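Local coordinates for protein glycoside transferase (Listeria monocytogenes, PDB 6R2M) that probably hydrolyses glycosidic linkages of exopolysaccharide outside the cell, at residues V207-Q212 with D231-T236; I215-F220 with L268-N273; G242-R247 with T262-F267. One frame throughout, in Å; residues are numbered along the deposited sequence.

Interaction 1. Residues V207-Q212 with D231-T236; sequences VNMIDQ and DNFLQT
At the junction where strand 206-208 runs into helix 209-223, M209 touches F233 and L234 of helix 228-241, joining the start of the first of two consecutive helices, 209-223 and 228-241, to the middle of the second. All the contact passes through one methyl. M209 CE lies 3.8 Å from L234 CD2 and 4.1 Å from F233 CE2. It comes to the F233 ring at the edge, near the ring plane. The methionine chain folds at both chi2 and chi3 (-63° and -77°), which brings the methyl against both the F233 ring edge and L234 CD2. L234 uses one branch only, and its chain runs past the methionine in the opposite sense. With the backbones far apart (M209 CA to L234 CA 10.3 Å), the link is slender, buried and wholly apolar. N208 is the N-cap of helix 209-223: its OD1 accepts from I210 N at 2.9 Å, in the carbonyl plane, and so ties the strand's last residue to the first turn. Around this contact, F233 makes edge-to-face contacts with F189 and Y248, L234 leans on L268 and Y271 of helix 262-274, and V207 pairs through its backbone with Y248 of the antiparallel strand 247-249.

Interaction 2. Residues I215-F220 with L268-N273; sequences IAMAYF and LTQYFN
Y271, whose ring lies against A216 and M217, ends in a hydroxyl hydrogen-bonded to D231 OD1. D231 OD1 is gripped a second time by Q277 NE2, so this carboxylate oxygen fixes the outer end of the tyrosine from beyond the two helices. Across the helix pair the tyrosine is met by carbon atoms. A216 CB reaches Y271 CE1 at 4.0 Å, approaching obliquely, while M217 CG comes to the ring at its edge, near the ring plane, and rests 4.0 Å from Y271 CB. The tyrosine sends CG anti to its own backbone nitrogen (chi1 166°), which swings the ring across to helix 209-223. Within its own helix, F272 CE1 lies in plane at another part of the ring's edge. Helices 209-223 and 262-274 run side by side in nearly the same direction, the short segments crossing at 21° with axes 10.2 Å apart, a pairing consistent with neighbouring helices of an alpha/alpha barrel. Their backbones approach most closely where M217 CA and Y271 CA are 6.1 Å apart. Further along M217, the chain stays extended to the sulfur and bends only at chi3 (-66°). It crosses Q270 at about a right angle, and M217 SD lies 4.0 Å from Q270 CB. The amide nitrogen of Q270, NE2, is hydrogen-bonded to T310 OG1 of helix 301-312.

Interaction 3. Residues G242-R247 with T262-F267; sequences GKVYAR and TAVYAF
V244 and Y265 meet where the loop linking helix 228-241 to strand 247-249 packs on the N-terminal turn of helix 262-274, in a helical fold consistent with an alpha/alpha barrel. The loop starts at G242, the first residue to leave helical geometry after helix 228-241, with a positive phi of 67°. Of hydrogen bonds there is one across the contact: V244 N donates to Y265 OH, 3.1 Å long with an N-H...O angle of 154°. The same hydroxyl is also hydrogen-bonded to E260 OE2, just ahead of the helix, so two partners grip the oxygen and fix the far end of the ring. K243 NZ has a long, weak ion pair with the other oxygen of that carboxylate, E260 OE1, and its chain is extended beyond CG. Among apolar contacts, V244 CG1 meets V264 CG1 at 4.2 Å, one methyl branch from each valine. V244 CB lies 4.3 Å from Y265 CE1, so the loop valine touches both V264 and the Y265 ring. M209 of helix 209-223 closes on both valines and extends this apolar patch. Y265 carries CG beside its backbone nitrogen (chi1 -74°), which sends the ring outward and back toward the start of the helix, to the loop. K243 adds van der Waals contacts: K243 CA lies at the edge of the Y265 ring, near its plane, and K243 CB comes to 3.3 Å from Y265 OH.

Overall arrangement
The three contacts form one continuous patch on the same side of the chain's centre. Interactions 1 and 3 lie closest, about 9 Å between centres, and M209 N to A246 O (3.0 Å, probably a hydrogen bond) joins them directly. Interactions 1 and 2, about 10 Å apart, share helix 209-223 and are also packed through L234 CD1 and L268 CD2 (3.7 Å). Interactions 2 and 3, about 12 Å apart, both use helix 262-274, where M217 CE meets F267 CB at 3.7 Å. Along the chain, interaction 3 sits inside the loop closed by interaction 2, whereas interactions 1 and 2 interleave. Interaction 2 is nearest the chain's centre, about 12 Å away.

Interaction 1. Residues V207-Q212 with D231-T236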
ATOM      1  N   VAL A 207     -14.332  -1.816 -11.967  1.00  9.14           N
ATOM      2  CA  VAL A 207     -12.980  -1.960 -11.435  1.00  5.14           C
ATOM      3  C   VAL A 207     -12.634  -0.718 -10.631  1.00  9.04           C
ATOM      4  O   VAL A 207     -13.047   0.396 -10.975  1.00  9.56           O
ATOM      5  CB  VAL A 207     -11.918  -2.202 -12.528  1.00  6.77           C
ATOM      6  CG1 VAL A 207     -12.172  -3.537 -13.225  1.00  7.98           C
ATOM      7  CG2 VAL A 207     -11.902  -1.061 -13.523  1.00  9.52           C
ATOM      8  N   ASN A 208     -11.876  -0.917  -9.557  1.00  6.74           N
ATOM      9  CA  ASN A 208     -11.338   0.169  -8.746  1.00  5.94           C
ATOM     10  C   ASN A 208      -9.889   0.401  -9.168  1.00  6.44           C
ATOM     11  O   ASN A 208      -9.064  -0.513  -9.080  1.00  7.79           O
ATOM     12  CB  ASN A 208     -11.433  -0.208  -7.267  1.00  9.14           C
ATOM     13  CG  ASN A 208     -11.039   0.916  -6.347  1.00 10.27           C
ATOM     14  OD1 ASN A 208     -10.041   1.594  -6.569  1.00 11.09           O
ATOM     15  ND2 ASN A 208     -11.820   1.120  -5.297  1.00 12.07           N
ATOM     16  N   MET A 209      -9.579   1.613  -9.642  1.00  5.08           N
ATOM     17  CA  MET A 209      -8.258   1.838 -10.223  1.00  4.46           C
ATOM     18  C   MET A 209      -7.141   1.880  -9.181  1.00  6.86           C
ATOM     19  O   MET A 209      -5.973   1.741  -9.560  1.00  6.65           O
ATOM     20  CB  MET A 209      -8.266   3.121 -11.061  1.00  5.17           C
ATOM     21  CG  MET A 209      -9.083   2.981 -12.352  1.00  7.02           C
ATOM     22  SD  MET A 209      -8.420   1.731 -13.487  1.00  8.81           S
ATOM     23  CE  MET A 209      -7.037   2.636 -14.157  1.00 11.08           C
ATOM     24  N   ILE A 210      -7.451   2.079  -7.895  1.00  5.59           N
ATOM     25  CA  ILE A 210      -6.426   1.864  -6.872  1.00  6.27           C
ATOM     26  C   ILE A 210      -5.932   0.427  -6.937  1.00  7.04           C
ATOM     27  O   ILE A 210      -4.725   0.161  -6.989  1.00  8.70           O
ATOM     28  CB  ILE A 210      -6.964   2.180  -5.464  1.00  6.73           C
ATOM     29  CG1 ILE A 210      -7.307   3.657  -5.347  1.00  7.43           C
ATOM     30  CG2 ILE A 210      -5.933   1.753  -4.406  1.00  9.63           C
ATOM     31  CD1 ILE A 210      -7.889   4.014  -3.971  1.00  9.26           C
ATOM     32  N   ASP A 211      -6.862  -0.524  -6.923  1.00  7.68           N
ATOM     33  CA  ASP A 211      -6.468  -1.928  -6.966  1.00  7.65           C
ATOM     34  C   ASP A 211      -5.799  -2.269  -8.294  1.00  7.99           C
ATOM     35  O   ASP A 211      -4.774  -2.968  -8.317  1.00  6.72           O
ATOM     36  CB  ASP A 211      -7.681  -2.811  -6.711  1.00  8.10           C
ATOM     37  CG  ASP A 211      -8.398  -2.438  -5.417  1.00 15.77           C
ATOM     38  OD1 ASP A 211      -7.708  -1.964  -4.493  1.00 21.24           O
ATOM     39  OD2 ASP A 211      -9.623  -2.619  -5.337  1.00 21.69           O
ATOM     40  N   GLN A 212      -6.327  -1.737  -9.401  1.00  5.82           N
ATOM     41  CA  GLN A 212      -5.708  -1.987 -10.697  1.00  5.61           C
ATOM     42  C   GLN A 212      -4.276  -1.459 -10.744  1.00  6.86           C
ATOM     43  O   GLN A 212      -3.393  -2.127 -11.288  1.00  6.28           O
ATOM     44  CB  GLN A 212      -6.544  -1.370 -11.813  1.00  7.66           C
ATOM     45  CG  GLN A 212      -7.925  -2.021 -12.007  1.00  6.62           C
ATOM     46  CD  GLN A 212      -7.833  -3.383 -12.685  1.00  7.00           C
ATOM     47  OE1 GLN A 212      -7.046  -3.553 -13.607  1.00  7.42           O
ATOM     48  NE2 GLN A 212      -8.636  -4.348 -12.232  1.00  7.82           N
ATOM     49  N   ASP A 231      -1.382  -0.942 -19.788  1.00  7.66           N
ATOM     50  CA  ASP A 231      -0.558   0.232 -20.032  1.00  7.70           C
ATOM     51  C   ASP A 231      -1.161   1.083 -21.135  1.00  7.21           C
ATOM     52  O   ASP A 231      -1.236   2.308 -21.005  1.00  6.59           O
ATOM     53  CB  ASP A 231       0.869  -0.181 -20.383  1.00  7.41           C
ATOM     54  CG  ASP A 231       1.832   0.993 -20.399  1.00 14.43           C
ATOM     55  OD1 ASP A 231       2.024   1.622 -19.344  1.00 11.32           O
ATOM     56  OD2 ASP A 231       2.393   1.294 -21.473  1.00 16.81           O
ATOM     57  N   ASN A 232      -1.664   0.442 -22.198  1.00  7.24           N
ATOM     58  CA  ASN A 232      -2.280   1.193 -23.283  1.00  8.69           C
ATOM     59  C   ASN A 232      -3.542   1.908 -22.816  1.00  6.65           C
ATOM     60  O   ASN A 232      -3.790   3.057 -23.207  1.00  9.25           O
ATOM     61  CB  ASN A 232      -2.610   0.274 -24.452  1.00  8.29           C
ATOM     62  CG  ASN A 232      -3.455   0.965 -25.499  1.00  9.65           C
ATOM     63  OD1 ASN A 232      -4.659   0.718 -25.603  1.00 13.46           O
ATOM     64  ND2 ASN A 232      -2.834   1.857 -26.267  1.00  8.71           N
ATOM     65  N   PHE A 233      -4.351   1.260 -21.980  1.00  7.96           N
ATOM     66  CA  PHE A 233      -5.524   1.937 -21.445  1.00  7.31           C
ATOM     67  C   PHE A 233      -5.116   3.217 -20.719  1.00  6.79           C
ATOM     68  O   PHE A 233      -5.717   4.273 -20.914  1.00  9.04           O
ATOM     69  CB  PHE A 233      -6.290   1.009 -20.502  1.00  9.07           C
ATOM     70  CG  PHE A 233      -7.485   1.659 -19.880  1.00 10.33           C
ATOM     71  CD1 PHE A 233      -8.641   1.823 -20.604  1.00 13.95           C
ATOM     72  CD2 PHE A 233      -7.441   2.113 -18.570  1.00 14.05           C
ATOM     73  CE1 PHE A 233      -9.753   2.438 -20.038  1.00 15.46           C
ATOM     74  CE2 PHE A 233      -8.554   2.724 -17.992  1.00 16.34           C
ATOM     75  CZ  PHE A 233      -9.703   2.882 -18.732  1.00 13.98           C
ATOM     76  N   LEU A 234      -4.097   3.134 -19.868  1.00  7.58           N
ATOM     77  CA  LEU A 234      -3.655   4.320 -19.140  1.00  7.99           C
ATOM     78  C   LEU A 234      -3.214   5.413 -20.095  1.00  9.85           C
ATOM     79  O   LEU A 234      -3.583   6.583 -19.932  1.00 10.56           O
ATOM     80  CB  LEU A 234      -2.519   3.958 -18.175  1.00  6.94           C
ATOM     81  CG  LEU A 234      -2.834   3.013 -17.014  1.00  6.52           C
ATOM     82  CD1 LEU A 234      -1.577   2.763 -16.198  1.00  7.12           C
ATOM     83  CD2 LEU A 234      -3.949   3.548 -16.125  1.00  7.76           C
ATOM     84  N   GLN A 235      -2.420   5.047 -21.107  1.00  8.61           N
ATOM     85  CA  GLN A 235      -1.912   6.041 -22.046  1.00 12.61           C
ATOM     86  C   GLN A 235      -3.043   6.707 -22.814  1.00 10.04           C
ATOM     87  O   GLN A 235      -3.034   7.932 -23.006  1.00 11.61           O
ATOM     88  CB  GLN A 235      -0.906   5.394 -23.000  1.00 12.83           C
ATOM     89  CG  GLN A 235       0.443   5.105 -22.343  1.00 18.63           C
ATOM     90  CD  GLN A 235       1.355   4.275 -23.223  1.00 28.11           C
ATOM     91  OE1 GLN A 235       0.976   3.877 -24.325  1.00 28.31           O
ATOM     92  NE2 GLN A 235       2.565   4.003 -22.737  1.00 20.83           N
ATOM     93  N   THR A 236      -4.035   5.928 -23.255  1.00  7.43           N
ATOM     94  CA  THR A 236      -5.097   6.511 -24.071  1.00 11.17           C
ATOM     95  C   THR A 236      -6.061   7.351 -23.235  1.00 11.32           C
ATOM     96  O   THR A 236      -6.600   8.347 -23.732  1.00 12.58           O
ATOM     97  CB  THR A 236      -5.852   5.421 -24.837  1.00 15.74           C
ATOM     98  OG1 THR A 236      -6.506   4.529 -23.918  1.00 14.53           O
ATOM     99  CG2 THR A 236      -4.898   4.629 -25.724  1.00 13.73           C
TER

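Interaction 2. Residues I215-F220 with L268-N273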
ATOM      1  N   ILE A 215      -1.938  -3.792  -8.847  1.00  5.44           N
ATOM      2  CA  ILE A 215      -1.646  -5.005  -9.613  1.00  5.97           C
ATOM      3  C   ILE A 215      -0.644  -4.703 -10.712  1.00  6.00           C
ATOM      4  O   ILE A 215       0.300  -5.467 -10.949  1.00  7.62           O
ATOM      5  CB  ILE A 215      -2.938  -5.608 -10.198  1.00  7.67           C
ATOM      6  CG1 ILE A 215      -3.900  -5.972  -9.074  1.00  7.03           C
ATOM      7  CG2 ILE A 215      -2.615  -6.841 -11.093  1.00  7.34           C
ATOM      8  CD1 ILE A 215      -5.304  -6.232  -9.554  1.00  7.56           C
ATOM      9  N   ALA A 216      -0.830  -3.582 -11.404  1.00  5.13           N
ATOM     10  CA  ALA A 216       0.071  -3.238 -12.493  1.00  6.44           C
ATOM     11  C   ALA A 216       1.492  -3.062 -11.994  1.00  7.99           C
ATOM     12  O   ALA A 216       2.450  -3.449 -12.676  1.00  6.49           O
ATOM     13  CB  ALA A 216      -0.392  -1.955 -13.181  1.00  5.31           C
ATOM     14  N   MET A 217       1.652  -2.443 -10.819  1.00  5.71           N
ATOM     15  CA  MET A 217       2.993  -2.270 -10.277  1.00  5.22           C
ATOM     16  C   MET A 217       3.603  -3.604  -9.851  1.00  8.31           C
ATOM     17  O   MET A 217       4.791  -3.845 -10.081  1.00  8.69           O
ATOM     18  CB  MET A 217       2.959  -1.273  -9.122  1.00  7.59           C
ATOM     19  CG  MET A 217       2.989   0.141  -9.677  1.00 13.58           C
ATOM     20  SD  MET A 217       3.180   1.423  -8.449  1.00 25.63           S
ATOM     21  CE  MET A 217       1.652   1.182  -7.662  1.00  9.09           C
ATOM     22  N   ALA A 218       2.811  -4.485  -9.238  1.00  6.65           N
ATOM     23  CA  ALA A 218       3.320  -5.810  -8.897  1.00  9.92           C
ATOM     24  C   ALA A 218       3.675  -6.591 -10.153  1.00  9.58           C
ATOM     25  O   ALA A 218       4.661  -7.332 -10.177  1.00  8.79           O
ATOM     26  CB  ALA A 218       2.286  -6.573  -8.072  1.00  7.62           C
ATOM     27  N   TYR A 219       2.858  -6.455 -11.195  1.00  7.54           N
ATOM     28  CA  TYR A 219       3.147  -7.109 -12.463  1.00  7.28           C
ATOM     29  C   TYR A 219       4.513  -6.696 -12.989  1.00  7.78           C
ATOM     30  O   TYR A 219       5.321  -7.542 -13.393  1.00  7.40           O
ATOM     31  CB  TYR A 219       2.056  -6.765 -13.474  1.00  5.37           C
ATOM     32  CG  TYR A 219       2.122  -7.568 -14.732  1.00  8.13           C
ATOM     33  CD1 TYR A 219       2.934  -7.173 -15.791  1.00  8.62           C
ATOM     34  CD2 TYR A 219       1.359  -8.714 -14.879  1.00  8.92           C
ATOM     35  CE1 TYR A 219       2.975  -7.899 -16.956  1.00  6.38           C
ATOM     36  CE2 TYR A 219       1.398  -9.455 -16.033  1.00 10.83           C
ATOM     37  CZ  TYR A 219       2.213  -9.044 -17.065  1.00 10.03           C
ATOM     38  OH  TYR A 219       2.235  -9.787 -18.213  1.00 11.34           O
ATOM     39  N   PHE A 220       4.769  -5.392 -13.031  1.00  7.04           N
ATOM     40  CA  PHE A 220       6.059  -4.919 -13.517  1.00  8.99           C
ATOM     41  C   PHE A 220       7.185  -5.373 -12.605  1.00  8.43           C
ATOM     42  O   PHE A 220       8.253  -5.786 -13.075  1.00 11.45           O
ATOM     43  CB  PHE A 220       6.065  -3.400 -13.621  1.00  8.99           C
ATOM     44  CG  PHE A 220       7.363  -2.850 -14.124  1.00  9.08           C
ATOM     45  CD1 PHE A 220       8.254  -2.243 -13.255  1.00 11.64           C
ATOM     46  CD2 PHE A 220       7.695  -2.950 -15.466  1.00 11.22           C
ATOM     47  CE1 PHE A 220       9.468  -1.744 -13.718  1.00 13.54           C
ATOM     48  CE2 PHE A 220       8.898  -2.444 -15.929  1.00 14.78           C
ATOM     49  CZ  PHE A 220       9.781  -1.839 -15.054  1.00 15.65           C
ATOM     50  N   LEU A 268      -0.048   6.069 -10.124  1.00  6.97           N
ATOM     51  CA  LEU A 268       0.327   6.302 -11.522  1.00  8.08           C
ATOM     52  C   LEU A 268       1.688   6.973 -11.628  1.00  7.42           C
ATOM     53  O   LEU A 268       2.496   6.622 -12.496  1.00  9.41           O
ATOM     54  CB  LEU A 268      -0.717   7.169 -12.214  1.00  9.32           C
ATOM     55  CG  LEU A 268      -1.940   6.456 -12.745  1.00  8.84           C
ATOM     56  CD1 LEU A 268      -2.996   7.491 -13.054  1.00 11.06           C
ATOM     57  CD2 LEU A 268      -1.546   5.690 -14.008  1.00 10.28           C
ATOM     58  N   THR A 269       1.938   7.977 -10.788  1.00  8.27           N
ATOM     59  CA  THR A 269       3.219   8.661 -10.807  1.00  9.31           C
ATOM     60  C   THR A 269       4.354   7.687 -10.513  1.00 10.49           C
ATOM     61  O   THR A 269       5.359   7.658 -11.234  1.00  9.88           O
ATOM     62  CB  THR A 269       3.174   9.816  -9.812  1.00  8.55           C
ATOM     63  OG1 THR A 269       2.154  10.730 -10.244  1.00  8.57           O
ATOM     64  CG2 THR A 269       4.512  10.532  -9.742  1.00 13.65           C
ATOM     65  N   GLN A 270       4.177   6.837  -9.490  1.00  9.04           N
ATOM     66  CA  GLN A 270       5.163   5.802  -9.180  1.00  9.26           C
ATOM     67  C   GLN A 270       5.343   4.832 -10.342  1.00 10.02           C
ATOM     68  O   GLN A 270       6.471   4.455 -10.679  1.00 10.59           O
ATOM     69  CB  GLN A 270       4.747   5.023  -7.932  1.00 10.17           C
ATOM     70  CG  GLN A 270       4.644   5.873  -6.689  1.00 11.78           C
ATOM     71  CD  GLN A 270       4.041   5.113  -5.516  1.00 12.94           C
ATOM     72  OE1 GLN A 270       4.176   3.896  -5.410  1.00 18.97           O
ATOM     73  NE2 GLN A 270       3.358   5.833  -4.635  1.00 14.55           N
ATOM     74  N   TYR A 271       4.237   4.424 -10.961  1.00  7.37           N
ATOM     75  CA  TYR A 271       4.281   3.447 -12.044  1.00  7.52           C
ATOM     76  C   TYR A 271       4.988   4.012 -13.272  1.00  7.45           C
ATOM     77  O   TYR A 271       5.843   3.347 -13.880  1.00  8.71           O
ATOM     78  CB  TYR A 271       2.847   3.028 -12.379  1.00  5.83           C
ATOM     79  CG  TYR A 271       2.654   2.270 -13.681  1.00  6.63           C
ATOM     80  CD1 TYR A 271       2.762   0.885 -13.713  1.00  9.29           C
ATOM     81  CD2 TYR A 271       2.327   2.940 -14.860  1.00  8.02           C
ATOM     82  CE1 TYR A 271       2.546   0.182 -14.880  1.00  9.32           C
ATOM     83  CE2 TYR A 271       2.123   2.248 -16.040  1.00  5.91           C
ATOM     84  CZ  TYR A 271       2.239   0.875 -16.041  1.00  6.49           C
ATOM     85  OH  TYR A 271       2.036   0.197 -17.220  1.00  8.71           O
ATOM     86  N   PHE A 272       4.651   5.245 -13.654  1.00  7.59           N
ATOM     87  CA  PHE A 272       5.287   5.823 -14.829  1.00  7.64           C
ATOM     88  C   PHE A 272       6.769   6.057 -14.582  1.00 10.30           C
ATOM     89  O   PHE A 272       7.587   5.847 -15.479  1.00 10.87           O
ATOM     90  CB  PHE A 272       4.571   7.122 -15.217  1.00  7.53           C
ATOM     91  CG  PHE A 272       3.271   6.900 -15.928  1.00  8.70           C
ATOM     92  CD1 PHE A 272       3.148   5.889 -16.873  1.00  6.41           C
ATOM     93  CD2 PHE A 272       2.163   7.700 -15.655  1.00  7.65           C
ATOM     94  CE1 PHE A 272       1.942   5.699 -17.546  1.00  8.34           C
ATOM     95  CE2 PHE A 272       0.969   7.508 -16.329  1.00  9.20           C
ATOM     96  CZ  PHE A 272       0.856   6.501 -17.267  1.00 10.67           C
ATOM     97  N   ASN A 273       7.151   6.398 -13.355  1.00 12.14           N
ATOM     98  CA  ASN A 273       8.573   6.593 -13.095  1.00 13.39           C
ATOM     99  C   ASN A 273       9.325   5.261 -13.038  1.00 17.18           C
ATOM    100  O   ASN A 273      10.469   5.175 -13.500  1.00 18.56           O
ATOM    101  CB  ASN A 273       8.738   7.430 -11.834  1.00 18.29           C
ATOM    102  CG  ASN A 273       8.276   8.869 -12.051  1.00 19.51           C
ATOM    103  OD1 ASN A 273       8.366   9.393 -13.167  1.00 25.22           O
ATOM    104  ND2 ASN A 273       7.769   9.503 -11.005  1.00 19.46           N
TER

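Interaction 3. Residues G242-R247 with T262-F267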
ATOM      1  N   GLY A 242      -6.809  13.688 -20.406  1.00 11.26           N
ATOM      2  CA  GLY A 242      -5.958  14.376 -19.459  1.00 15.83           C
ATOM      3  C   GLY A 242      -6.182  13.963 -18.026  1.00 13.12           C
ATOM      4  O   GLY A 242      -5.802  14.695 -17.108  1.00 13.40           O
ATOM      5  N   LYS A 243      -6.800  12.806 -17.809  1.00 12.05           N
ATOM      6  CA  LYS A 243      -7.127  12.302 -16.483  1.00  7.88           C
ATOM      7  C   LYS A 243      -7.143  10.785 -16.543  1.00 10.63           C
ATOM      8  O   LYS A 243      -7.259  10.187 -17.617  1.00 11.75           O
ATOM      9  CB  LYS A 243      -8.498  12.773 -15.985  1.00 13.28           C
ATOM     10  CG  LYS A 243      -8.697  14.272 -15.880  1.00 11.41           C
ATOM     11  CD  LYS A 243     -10.134  14.558 -15.451  1.00 14.45           C
ATOM     12  CE  LYS A 243     -10.377  16.039 -15.269  1.00 18.92           C
ATOM     13  NZ  LYS A 243     -11.752  16.277 -14.757  1.00 21.75           N
ATOM     14  N   VAL A 244      -7.075  10.166 -15.367  1.00  9.50           N
ATOM     15  CA  VAL A 244      -7.451   8.771 -15.189  1.00  6.95           C
ATOM     16  C   VAL A 244      -8.457   8.733 -14.048  1.00  9.42           C
ATOM     17  O   VAL A 244      -8.212   9.304 -12.981  1.00  9.33           O
ATOM     18  CB  VAL A 244      -6.236   7.868 -14.901  1.00  7.72           C
ATOM     19  CG1 VAL A 244      -6.688   6.430 -14.614  1.00  8.89           C
ATOM     20  CG2 VAL A 244      -5.243   7.882 -16.077  1.00  8.42           C
ATOM     21  N   TYR A 245      -9.606   8.122 -14.285  1.00  7.91           N
ATOM     22  CA  TYR A 245     -10.677   8.206 -13.308  1.00  8.73           C
ATOM     23  C   TYR A 245     -10.534   7.134 -12.234  1.00  7.11           C
ATOM     24  O   TYR A 245      -9.795   6.156 -12.388  1.00  8.43           O
ATOM     25  CB  TYR A 245     -12.024   8.110 -14.020  1.00  8.72           C
ATOM     26  CG  TYR A 245     -12.260   9.333 -14.875  1.00  9.33           C
ATOM     27  CD1 TYR A 245     -12.610  10.536 -14.292  1.00 10.80           C
ATOM     28  CD2 TYR A 245     -12.090   9.288 -16.251  1.00 12.87           C
ATOM     29  CE1 TYR A 245     -12.818  11.672 -15.071  1.00 13.74           C
ATOM     30  CE2 TYR A 245     -12.303  10.415 -17.035  1.00 11.86           C
ATOM     31  CZ  TYR A 245     -12.662  11.596 -16.436  1.00 13.13           C
ATOM     32  OH  TYR A 245     -12.865  12.719 -17.213  1.00 16.89           O
ATOM     33  N   ALA A 246     -11.251   7.343 -11.121  1.00  6.84           N
ATOM     34  CA  ALA A 246     -11.113   6.473  -9.958  1.00  9.35           C
ATOM     35  C   ALA A 246     -11.690   5.085 -10.186  1.00  8.26           C
ATOM     36  O   ALA A 246     -11.172   4.109  -9.628  1.00  6.96           O
ATOM     37  CB  ALA A 246     -11.783   7.113  -8.746  1.00  7.21           C
ATOM     38  N   ARG A 247     -12.774   4.974 -10.955  1.00  8.10           N
ATOM     39  CA  ARG A 247     -13.433   3.691 -11.168  1.00  7.77           C
ATOM     40  C   ARG A 247     -13.984   3.626 -12.581  1.00  7.64           C
ATOM     41  O   ARG A 247     -14.471   4.632 -13.098  1.00  9.39           O
ATOM     42  CB  ARG A 247     -14.585   3.469 -10.186  1.00  8.73           C
ATOM     43  CG  ARG A 247     -14.158   3.305  -8.742  1.00 10.36           C
ATOM     44  CD  ARG A 247     -15.334   3.421  -7.824  1.00 14.79           C
ATOM     45  NE  ARG A 247     -14.976   3.109  -6.441  1.00 19.64           N
ATOM     46  CZ  ARG A 247     -14.669   4.009  -5.516  1.00 26.44           C
ATOM     47  NH1 ARG A 247     -14.664   5.302  -5.817  1.00 28.37           N
ATOM     48  NH2 ARG A 247     -14.361   3.615  -4.284  1.00 27.05           N
ATOM     49  N   THR A 262      -7.000  10.538  -5.496  1.00  6.36           N
ATOM     50  CA  THR A 262      -5.646  10.947  -5.134  1.00  6.84           C
ATOM     51  C   THR A 262      -4.687   9.762  -5.164  1.00  9.29           C
ATOM     52  O   THR A 262      -3.596   9.846  -5.742  1.00  7.51           O
ATOM     53  CB  THR A 262      -5.666  11.604  -3.760  1.00  8.01           C
ATOM     54  OG1 THR A 262      -6.449  12.798  -3.828  1.00  9.48           O
ATOM     55  CG2 THR A 262      -4.259  11.966  -3.324  1.00  7.27           C
ATOM     56  N   ALA A 263      -5.081   8.639  -4.549  1.00  6.96           N
ATOM     57  CA  ALA A 263      -4.192   7.481  -4.516  1.00  7.83           C
ATOM     58  C   ALA A 263      -3.880   6.970  -5.920  1.00  7.61           C
ATOM     59  O   ALA A 263      -2.744   6.568  -6.196  1.00  7.53           O
ATOM     60  CB  ALA A 263      -4.793   6.371  -3.654  1.00  7.41           C
ATOM     61  N   VAL A 264      -4.863   7.008  -6.826  1.00  6.72           N
ATOM     62  CA  VAL A 264      -4.631   6.578  -8.203  1.00  5.59           C
ATOM     63  C   VAL A 264      -3.551   7.423  -8.858  1.00  6.35           C
ATOM     64  O   VAL A 264      -2.663   6.901  -9.534  1.00  7.88           O
ATOM     65  CB  VAL A 264      -5.940   6.614  -9.006  1.00  6.34           C
ATOM     66  CG1 VAL A 264      -5.625   6.503 -10.500  1.00  9.05           C
ATOM     67  CG2 VAL A 264      -6.813   5.456  -8.569  1.00 10.67           C
ATOM     68  N   TYR A 265      -3.587   8.741  -8.650  1.00  4.76           N
ATOM     69  CA  TYR A 265      -2.528   9.553  -9.250  1.00  5.59           C
ATOM     70  C   TYR A 265      -1.185   9.343  -8.564  1.00  6.85           C
ATOM     71  O   TYR A 265      -0.140   9.406  -9.231  1.00  7.40           O
ATOM     72  CB  TYR A 265      -2.917  11.028  -9.224  1.00  5.17           C
ATOM     73  CG  TYR A 265      -3.976  11.359 -10.256  1.00  6.14           C
ATOM     74  CD1 TYR A 265      -3.870  10.875 -11.557  1.00  6.93           C
ATOM     75  CD2 TYR A 265      -5.065  12.163  -9.936  1.00  6.31           C
ATOM     76  CE1 TYR A 265      -4.839  11.164 -12.515  1.00  9.67           C
ATOM     77  CE2 TYR A 265      -6.040  12.476 -10.896  1.00  9.40           C
ATOM     78  CZ  TYR A 265      -5.910  11.968 -12.184  1.00  9.53           C
ATOM     79  OH  TYR A 265      -6.864  12.274 -13.132  1.00  9.42           O
ATOM     80  N   ALA A 266      -1.172   9.090  -7.250  1.00  7.78           N
ATOM     81  CA  ALA A 266       0.096   8.777  -6.597  1.00  8.28           C
ATOM     82  C   ALA A 266       0.695   7.495  -7.165  1.00  7.98           C
ATOM     83  O   ALA A 266       1.889   7.446  -7.504  1.00  7.29           O
ATOM     84  CB  ALA A 266      -0.101   8.656  -5.085  1.00  8.16           C
ATOM     85  N   PHE A 267      -0.132   6.464  -7.342  1.00  8.13           N
ATOM     86  CA  PHE A 267       0.387   5.201  -7.857  1.00  8.16           C
ATOM     87  C   PHE A 267       0.712   5.285  -9.344  1.00  7.52           C
ATOM     88  O   PHE A 267       1.666   4.645  -9.782  1.00  8.18           O
ATOM     89  CB  PHE A 267      -0.600   4.076  -7.585  1.00  6.75           C
ATOM     90  CG  PHE A 267      -0.805   3.803  -6.124  1.00  5.39           C
ATOM     91  CD1 PHE A 267       0.147   4.178  -5.194  1.00 11.65           C
ATOM     92  CD2 PHE A 267      -1.963   3.196  -5.685  1.00  8.66           C
ATOM     93  CE1 PHE A 267      -0.053   3.941  -3.843  1.00 10.93           C
ATOM     94  CE2 PHE A 267      -2.173   2.943  -4.349  1.00  8.32           C
ATOM     95  CZ  PHE A 267      -1.210   3.322  -3.412  1.00  9.02           C
TER